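Long-range contact in MFP2B (Ascaris suum, PDB 2BJR), which enhances the polymerisation of major sperm protein (MSP) that drives the amoeboid motility of nematode sperm: residues Leu221-Trp233 against Glu238-Lys250. Numbering follows the deposited sequence.
Sequences LPGENPDQYVALW and EPVMGRIWNDGGK
Arg243 and Glu224 form a salt bridge between strand 238-247 and the loop that leads into strand 229-235. Arg243 NE donates to Glu224 OE1 at 2.8 Å, and NH2 makes a weak bond to OE2. The carboxylate and guanidinium planes stand 82° apart. NE meets OE1 from above the carboxylate plane. Glu224 bends at chi2 (-63°), which brings its carboxylate back to the arginine. Gln228 lies alongside Arg243, pointing the same way, with OE1 3.5 Å from Arg243 CD. On the same face, Leu232 CD1 packs 4.0 Å from Met241 SE (a selenomethionine) and also touches Pro239.

The other face carries Tyr229, Ala231, Trp233, Val240 and Ile244. Ile244 CG2 touches Ala231 CB at 3.7 Å, and its CG1 packs on Tyr229 CB. The backbones form a twisted antiparallel beta hairpin, strands 229-235 and 238-247. Tyr229 with Ile244, Ala231 with Gly242 and Trp233 with Val240 are hydrogen-bonded pairs, each joined by two bonds. Beyond Tyr229 the pairing is continued by water. One water links Asp227 O to Asn246 N, and another donates to Asn246 O and is weakly held by Asn225 ND2. Asn225 CB packs on Trp245 CB at 3.8 Å. Asn225 OD1 accepts from Asp227 N, in an Asx turn, and Asn225 O takes a bond from Gln228 NE2 at 2.7 Å.

The hairpin lies in the sheet between strands 268-274 and 250-257. Strand 322-329, of another sheet, meets the Arg243 face, where Leu325 N donates to Gln228 OE1. Arg263 gives Glu224 a second salt bridge, and Gly338 O accepts from Arg243 NH2.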
ATOM      1  N   LEU A 221     -24.030 -15.083  -1.180  1.00 24.32           N
ATOM      2  CA  LEU A 221     -25.253 -14.582  -0.630  1.00 24.02           C
ATOM      3  C   LEU A 221     -26.088 -13.778  -1.623  1.00 23.29           C
ATOM      4  O   LEU A 221     -25.588 -13.241  -2.600  1.00 23.32           O
ATOM      5  CB  LEU A 221     -24.962 -13.713   0.573  1.00 24.04           C
ATOM      6  CG  LEU A 221     -24.440 -14.483   1.776  1.00 24.13           C
ATOM      7  CD1 LEU A 221     -23.833 -13.498   2.788  1.00 25.42           C
ATOM      8  CD2 LEU A 221     -25.582 -15.269   2.411  1.00 26.27           C
ATOM      9  N   PRO A 222     -27.390 -13.719  -1.376  1.00 23.89           N
ATOM     10  CA  PRO A 222     -28.285 -12.893  -2.202  1.00 24.50           C
ATOM     11  C   PRO A 222     -27.800 -11.451  -2.299  1.00 23.85           C
ATOM     12  O   PRO A 222     -27.448 -10.812  -1.275  1.00 25.31           O
ATOM     13  CB  PRO A 222     -29.624 -12.941  -1.426  1.00 25.33           C
ATOM     14  CG  PRO A 222     -29.613 -14.234  -0.737  1.00 23.42           C
ATOM     15  CD  PRO A 222     -28.138 -14.461  -0.348  1.00 24.48           C
ATOM     16  N   GLY A 223     -27.768 -10.954  -3.530  1.00 23.32           N
ATOM     17  CA  GLY A 223     -27.354  -9.603  -3.829  1.00 23.19           C
ATOM     18  C   GLY A 223     -25.865  -9.431  -4.068  1.00 22.88           C
ATOM     19  O   GLY A 223     -25.423  -8.377  -4.398  1.00 23.56           O
ATOM     20  N   GLU A 224     -25.084 -10.477  -3.923  1.00 22.83           N
ATOM     21  CA  GLU A 224     -23.656 -10.368  -4.126  1.00 23.11           C
ATOM     22  C   GLU A 224     -23.236 -10.993  -5.437  1.00 22.69           C
ATOM     23  O   GLU A 224     -23.796 -12.012  -5.885  1.00 23.45           O
ATOM     24  CB  GLU A 224     -22.938 -11.059  -2.971  1.00 22.81           C
ATOM     25  CG  GLU A 224     -23.261 -10.468  -1.617  1.00 22.79           C
ATOM     26  CD  GLU A 224     -22.816  -9.028  -1.471  1.00 23.89           C
ATOM     27  OE1 GLU A 224     -21.753  -8.671  -1.982  1.00 26.56           O
ATOM     28  OE2 GLU A 224     -23.557  -8.240  -0.877  1.00 23.65           O
ATOM     29  N   ASN A 225     -22.233 -10.391  -6.058  1.00 22.65           N
ATOM     30  CA  ASN A 225     -21.573 -10.973  -7.212  1.00 22.52           C
ATOM     31  C   ASN A 225     -20.743 -12.204  -6.834  1.00 22.94           C
ATOM     32  O   ASN A 225     -19.962 -12.149  -5.860  1.00 22.06           O
ATOM     33  CB  ASN A 225     -20.704  -9.895  -7.849  1.00 22.85           C
ATOM     34  CG  ASN A 225     -20.303 -10.196  -9.256  1.00 22.38           C
ATOM     35  OD1 ASN A 225     -19.507 -11.092  -9.519  1.00 22.86           O
ATOM     36  ND2 ASN A 225     -20.848  -9.410 -10.206  1.00 23.98           N
ATOM     37  N   PRO A 226     -20.901 -13.318  -7.563  1.00 22.80           N
ATOM     38  CA  PRO A 226     -20.095 -14.511  -7.324  1.00 21.83           C
ATOM     39  C   PRO A 226     -18.567 -14.344  -7.485  1.00 20.49           C
ATOM     40  O   PRO A 226     -17.812 -15.149  -6.928  1.00 19.64           O
ATOM     41  CB  PRO A 226     -20.645 -15.535  -8.338  1.00 22.39           C
ATOM     42  CG  PRO A 226     -21.946 -15.024  -8.782  1.00 23.62           C
ATOM     43  CD  PRO A 226     -21.862 -13.512  -8.673  1.00 24.08           C
ATOM     44  N   ASP A 227     -18.109 -13.342  -8.232  1.00 20.59           N
ATOM     45  CA  ASP A 227     -16.672 -13.121  -8.458  1.00 20.35           C
ATOM     46  C   ASP A 227     -16.240 -11.908  -7.624  1.00 19.79           C
ATOM     47  O   ASP A 227     -16.508 -10.738  -7.950  1.00 18.47           O
ATOM     48  CB  ASP A 227     -16.358 -12.953  -9.937  1.00 21.63           C
ATOM     49  CG  ASP A 227     -16.678 -14.200 -10.722  1.00 25.25           C
ATOM     50  OD1 ASP A 227     -16.270 -15.315 -10.303  1.00 24.19           O
ATOM     51  OD2 ASP A 227     -17.378 -14.159 -11.759  1.00 31.39           O
ATOM     52  N   GLN A 228     -15.588 -12.243  -6.519  1.00 18.62           N
ATOM     53  CA  GLN A 228     -15.206 -11.285  -5.499  1.00 16.74           C
ATOM     54  C   GLN A 228     -13.705 -11.345  -5.325  1.00 15.89           C
ATOM     55  O   GLN A 228     -13.141 -12.409  -5.341  1.00 15.98           O
ATOM     56  CB  GLN A 228     -15.885 -11.663  -4.201  1.00 15.57           C
ATOM     57  CG  GLN A 228     -17.374 -11.502  -4.205  1.00 17.48           C
ATOM     58  CD  GLN A 228     -18.084 -12.193  -3.039  1.00 19.55           C
ATOM     59  OE1 GLN A 228     -17.519 -12.352  -1.940  1.00 17.16           O
ATOM     60  NE2 GLN A 228     -19.318 -12.594  -3.267  1.00 18.72           N
ATOM     61  N   TYR A 229     -13.064 -10.199  -5.154  1.00 14.33           N
ATOM     62  CA  TYR A 229     -11.632 -10.117  -5.128  1.00 14.95           C
ATOM     63  C   TYR A 229     -11.166  -9.326  -3.917  1.00 15.05           C
ATOM     64  O   TYR A 229     -11.907  -8.540  -3.369  1.00 16.79           O
ATOM     65  CB  TYR A 229     -11.097  -9.445  -6.371  1.00 15.33           C
ATOM     66  CG  TYR A 229     -11.550 -10.098  -7.688  1.00 18.14           C
ATOM     67  CD1 TYR A 229     -12.822  -9.817  -8.222  1.00 18.44           C
ATOM     68  CD2 TYR A 229     -10.723 -10.966  -8.369  1.00 18.21           C
ATOM     69  CE1 TYR A 229     -13.233 -10.360  -9.430  1.00 18.82           C
ATOM     70  CE2 TYR A 229     -11.163 -11.561  -9.561  1.00 18.95           C
ATOM     71  CZ  TYR A 229     -12.407 -11.195 -10.089  1.00 19.95           C
ATOM     72  OH  TYR A 229     -12.864 -11.751 -11.259  1.00 22.38           O
ATOM     73  N   VAL A 230      -9.948  -9.616  -3.468  1.00 14.28           N
ATOM     74  CA  VAL A 230      -9.417  -9.030  -2.242  1.00 13.94           C
ATOM     75  C   VAL A 230      -9.035  -7.549  -2.381  1.00 13.79           C
ATOM     76  O   VAL A 230      -8.307  -7.165  -3.286  1.00 15.69           O
ATOM     77  CB  VAL A 230      -8.169  -9.800  -1.832  1.00 14.26           C
ATOM     78  CG1 VAL A 230      -7.508  -9.120  -0.555  1.00 12.44           C
ATOM     79  CG2 VAL A 230      -8.524 -11.240  -1.510  1.00 14.11           C
ATOM     80  N   ALA A 231      -9.505  -6.739  -1.445  1.00 14.19           N
ATOM     81  CA  ALA A 231      -9.170  -5.316  -1.391  1.00 14.93           C
ATOM     82  C   ALA A 231      -9.023  -4.932   0.065  1.00 14.94           C
ATOM     83  O   ALA A 231      -9.586  -5.600   0.954  1.00 14.04           O
ATOM     84  CB  ALA A 231     -10.264  -4.525  -2.044  1.00 16.04           C
ATOM     85  N   LEU A 232      -8.271  -3.842   0.286  1.00 15.14           N
ATOM     86  CA  LEU A 232      -7.991  -3.253   1.569  1.00 15.01           C
ATOM     87  C   LEU A 232      -8.425  -1.806   1.610  1.00 15.13           C
ATOM     88  O   LEU A 232      -8.232  -1.064   0.655  1.00 16.23           O
ATOM     89  CB  LEU A 232      -6.510  -3.314   1.823  1.00 14.72           C
ATOM     90  CG  LEU A 232      -5.876  -2.604   3.017  1.00 13.54           C
ATOM     91  CD1 LEU A 232      -6.267  -3.306   4.263  1.00 14.47           C
ATOM     92  CD2 LEU A 232      -4.367  -2.489   2.837  1.00 15.17           C
ATOM     93  N   TRP A 233      -9.064  -1.448   2.715  1.00 15.98           N
ATOM     94  CA  TRP A 233      -9.500  -0.094   3.002  1.00 15.18           C
ATOM     95  C   TRP A 233      -9.028   0.206   4.441  1.00 15.58           C
ATOM     96  O   TRP A 233      -8.470  -0.669   5.114  1.00 15.99           O
ATOM     97  CB  TRP A 233     -10.989  -0.105   2.983  1.00 16.61           C
ATOM     98  CG  TRP A 233     -11.686   1.155   2.798  1.00 14.28           C
ATOM     99  CD1 TRP A 233     -11.354   2.158   1.968  1.00 17.70           C
ATOM    100  CD2 TRP A 233     -12.902   1.528   3.427  1.00 15.59           C
ATOM    101  NE1 TRP A 233     -12.308   3.147   2.008  1.00 18.27           N
ATOM    102  CE2 TRP A 233     -13.268   2.789   2.915  1.00 19.45           C
ATOM    103  CE3 TRP A 233     -13.756   0.904   4.345  1.00 17.79           C
ATOM    104  CZ2 TRP A 233     -14.454   3.434   3.278  1.00 21.83           C
ATOM    105  CZ3 TRP A 233     -14.935   1.555   4.723  1.00 20.24           C
ATOM    106  CH2 TRP A 233     -15.265   2.814   4.197  1.00 21.09           C
ATOM    107  N   GLU A 238      -7.377   1.729  11.103  1.00 20.25           N
ATOM    108  CA  GLU A 238      -7.444   0.263  11.137  1.00 19.08           C
ATOM    109  C   GLU A 238      -7.594  -0.345   9.722  1.00 17.67           C
ATOM    110  O   GLU A 238      -8.453   0.092   8.948  1.00 17.93           O
ATOM    111  CB  GLU A 238      -8.628  -0.195  11.950  1.00 18.98           C
ATOM    112  CG  GLU A 238      -8.535   0.230  13.412  1.00 20.10           C
ATOM    113  CD  GLU A 238      -9.695  -0.217  14.275  1.00 25.66           C
ATOM    114  OE1 GLU A 238     -10.317  -1.284  14.030  1.00 23.09           O
ATOM    115  OE2 GLU A 238      -9.932   0.503  15.285  1.00 26.29           O
ATOM    116  N   PRO A 239      -6.814  -1.367   9.410  1.00 17.09           N
ATOM    117  CA  PRO A 239      -6.938  -2.053   8.113  1.00 16.30           C
ATOM    118  C   PRO A 239      -8.171  -2.916   8.036  1.00 15.49           C
ATOM    119  O   PRO A 239      -8.520  -3.625   8.999  1.00 15.61           O
ATOM    120  CB  PRO A 239      -5.669  -2.888   8.051  1.00 17.06           C
ATOM    121  CG  PRO A 239      -5.349  -3.201   9.464  1.00 17.94           C
ATOM    122  CD  PRO A 239      -5.774  -1.998  10.239  1.00 17.35           C
ATOM    123  N   VAL A 240      -8.912  -2.786   6.936  1.00 15.43           N
ATOM    124  CA  VAL A 240     -10.139  -3.517   6.703  1.00 14.58           C
ATOM    125  C   VAL A 240     -10.026  -4.251   5.367  1.00 15.38           C
ATOM    126  O   VAL A 240      -9.980  -3.617   4.306  1.00 14.77           O
ATOM    127  CB  VAL A 240     -11.317  -2.559   6.613  1.00 16.09           C
ATOM    128  CG1 VAL A 240     -12.648  -3.295   6.565  1.00 15.66           C
ATOM    129  CG2 VAL A 240     -11.257  -1.591   7.791  1.00 16.48           C
HETATM  130  N   MSE A 241     -10.003  -5.583   5.435  1.00 15.16           N
HETATM  131  CA  MSE A 241     -10.088  -6.370   4.218  1.00 16.36           C
HETATM  132  C   MSE A 241     -11.551  -6.543   3.845  1.00 15.12           C
HETATM  133  O   MSE A 241     -12.437  -6.634   4.655  1.00 16.28           O
HETATM  134  CB  MSE A 241      -9.431  -7.742   4.325  1.00 17.10           C
HETATM  135  CG  MSE A 241      -8.007  -7.728   4.619  1.00 18.57           C
HETATM  136 SE   MSE A 241      -6.901  -7.142   3.170  1.00 19.92          SE
HETATM  137  CE  MSE A 241      -5.263  -7.404   4.121  1.00 17.68           C
ATOM    138  N   GLY A 242     -11.802  -6.500   2.562  1.00 14.40           N
ATOM    139  CA  GLY A 242     -13.116  -6.693   2.089  1.00 14.44           C
ATOM    140  C   GLY A 242     -13.097  -7.139   0.650  1.00 14.56           C
ATOM    141  O   GLY A 242     -12.123  -7.723   0.182  1.00 14.47           O
ATOM    142  N   ARG A 243     -14.210  -6.899  -0.041  1.00 15.49           N
ATOM    143  CA  ARG A 243     -14.407  -7.438  -1.377  1.00 16.03           C
ATOM    144  C   ARG A 243     -14.681  -6.389  -2.427  1.00 16.25           C
ATOM    145  O   ARG A 243     -15.369  -5.402  -2.152  1.00 15.84           O
ATOM    146  CB  ARG A 243     -15.545  -8.446  -1.327  1.00 17.19           C
ATOM    147  CG  ARG A 243     -16.948  -7.943  -1.103  1.00 16.53           C
ATOM    148  CD  ARG A 243     -17.976  -9.066  -0.993  1.00 19.30           C
ATOM    149  NE  ARG A 243     -19.321  -8.576  -0.672  1.00 21.59           N
ATOM    150  CZ  ARG A 243     -19.733  -8.290   0.565  1.00 23.02           C
ATOM    151  NH1 ARG A 243     -18.915  -8.453   1.599  1.00 23.82           N
ATOM    152  NH2 ARG A 243     -20.947  -7.840   0.787  1.00 25.39           N
ATOM    153  N   ILE A 244     -14.119  -6.585  -3.621  1.00 16.14           N
ATOM    154  CA  ILE A 244     -14.532  -5.859  -4.815  1.00 16.14           C
ATOM    155  C   ILE A 244     -15.106  -6.784  -5.883  1.00 18.50           C
ATOM    156  O   ILE A 244     -14.867  -7.989  -5.869  1.00 17.37           O
ATOM    157  CB  ILE A 244     -13.434  -5.015  -5.415  1.00 16.17           C
ATOM    158  CG1 ILE A 244     -12.243  -5.879  -5.795  1.00 16.06           C
ATOM    159  CG2 ILE A 244     -13.040  -3.906  -4.447  1.00 16.14           C
ATOM    160  CD1 ILE A 244     -11.216  -5.194  -6.703  1.00 21.19           C
ATOM    161  N   TRP A 245     -15.927  -6.200  -6.769  1.00 18.35           N
ATOM    162  CA  TRP A 245     -16.421  -6.920  -7.946  1.00 19.13           C
ATOM    163  C   TRP A 245     -16.564  -5.909  -9.061  1.00 20.14           C
ATOM    164  O   TRP A 245     -16.595  -4.686  -8.825  1.00 19.38           O
ATOM    165  CB  TRP A 245     -17.747  -7.596  -7.666  1.00 19.44           C
ATOM    166  CG  TRP A 245     -18.852  -6.666  -7.278  1.00 20.98           C
ATOM    167  CD1 TRP A 245     -19.862  -6.220  -8.091  1.00 21.35           C
ATOM    168  CD2 TRP A 245     -19.099  -6.085  -5.989  1.00 20.77           C
ATOM    169  NE1 TRP A 245     -20.711  -5.397  -7.390  1.00 20.82           N
ATOM    170  CE2 TRP A 245     -20.274  -5.298  -6.097  1.00 22.45           C
ATOM    171  CE3 TRP A 245     -18.451  -6.142  -4.749  1.00 17.88           C
ATOM    172  CZ2 TRP A 245     -20.801  -4.562  -5.020  1.00 23.03           C
ATOM    173  CZ3 TRP A 245     -18.967  -5.410  -3.687  1.00 20.25           C
ATOM    174  CH2 TRP A 245     -20.154  -4.648  -3.817  1.00 21.28           C
ATOM    175  N   ASN A 246     -16.648  -6.439 -10.275  1.00 21.04           N
ATOM    176  CA  ASN A 246     -16.692  -5.640 -11.473  1.00 21.12           C
ATOM    177  C   ASN A 246     -18.171  -5.343 -11.752  1.00 21.16           C
ATOM    178  O   ASN A 246     -18.942  -6.231 -12.066  1.00 20.58           O
ATOM    179  CB  ASN A 246     -15.995  -6.374 -12.590  1.00 21.56           C
ATOM    180  CG  ASN A 246     -15.944  -5.569 -13.902  1.00 22.59           C
ATOM    181  OD1 ASN A 246     -16.535  -4.499 -14.006  1.00 20.05           O
ATOM    182  ND2 ASN A 246     -15.200  -6.065 -14.866  1.00 23.34           N
ATOM    183  N   ASP A 247     -18.544  -4.086 -11.568  1.00 22.33           N
ATOM    184  CA  ASP A 247     -19.916  -3.624 -11.770  1.00 23.90           C
ATOM    185  C   ASP A 247     -19.951  -2.756 -13.037  1.00 22.75           C
ATOM    186  O   ASP A 247     -19.645  -1.549 -13.045  1.00 21.44           O
ATOM    187  CB  ASP A 247     -20.409  -2.886 -10.531  1.00 24.32           C
ATOM    188  CG  ASP A 247     -21.818  -2.329 -10.686  1.00 29.62           C
ATOM    189  OD1 ASP A 247     -22.594  -2.776 -11.564  1.00 32.32           O
ATOM    190  OD2 ASP A 247     -22.221  -1.433  -9.935  1.00 35.00           O
ATOM    191  N   GLY A 248     -20.322  -3.382 -14.132  1.00 23.34           N
ATOM    192  CA  GLY A 248     -20.430  -2.680 -15.393  1.00 24.26           C
ATOM    193  C   GLY A 248     -19.149  -2.054 -15.908  1.00 24.32           C
ATOM    194  O   GLY A 248     -19.188  -0.985 -16.474  1.00 25.20           O
ATOM    195  N   GLY A 249     -18.017  -2.710 -15.659  1.00 23.97           N
ATOM    196  CA  GLY A 249     -16.695  -2.245 -16.041  1.00 24.04           C
ATOM    197  C   GLY A 249     -15.979  -1.389 -14.987  1.00 24.02           C
ATOM    198  O   GLY A 249     -14.840  -0.997 -15.203  1.00 24.64           O
ATOM    199  N   LYS A 250     -16.657  -1.129 -13.864  1.00 24.10           N
ATOM    200  CA  LYS A 250     -16.199  -0.221 -12.808  1.00 23.74           C
ATOM    201  C   LYS A 250     -15.943  -1.021 -11.514  1.00 22.46           C
ATOM    202  O   LYS A 250     -16.644  -1.992 -11.202  1.00 23.29           O
ATOM    203  CB  LYS A 250     -17.252   0.851 -12.546  1.00 24.51           C
ATOM    204  CG  LYS A 250     -17.423   1.842 -13.753  1.00 28.04           C
ATOM    205  CD  LYS A 250     -18.419   2.939 -13.407  1.00 37.22           C
ATOM    206  CE  LYS A 250     -18.823   3.851 -14.608  1.00 41.37           C
ATOM    207  NZ  LYS A 250     -19.551   5.084 -14.122  1.00 45.29           N
TER
HETATM  208  O   HOH W   1     -18.812  -8.922 -12.256  1.00 28.29           O
HETATM  209  O   HOH W   2     -16.757  -9.421 -10.418  1.00 19.12           O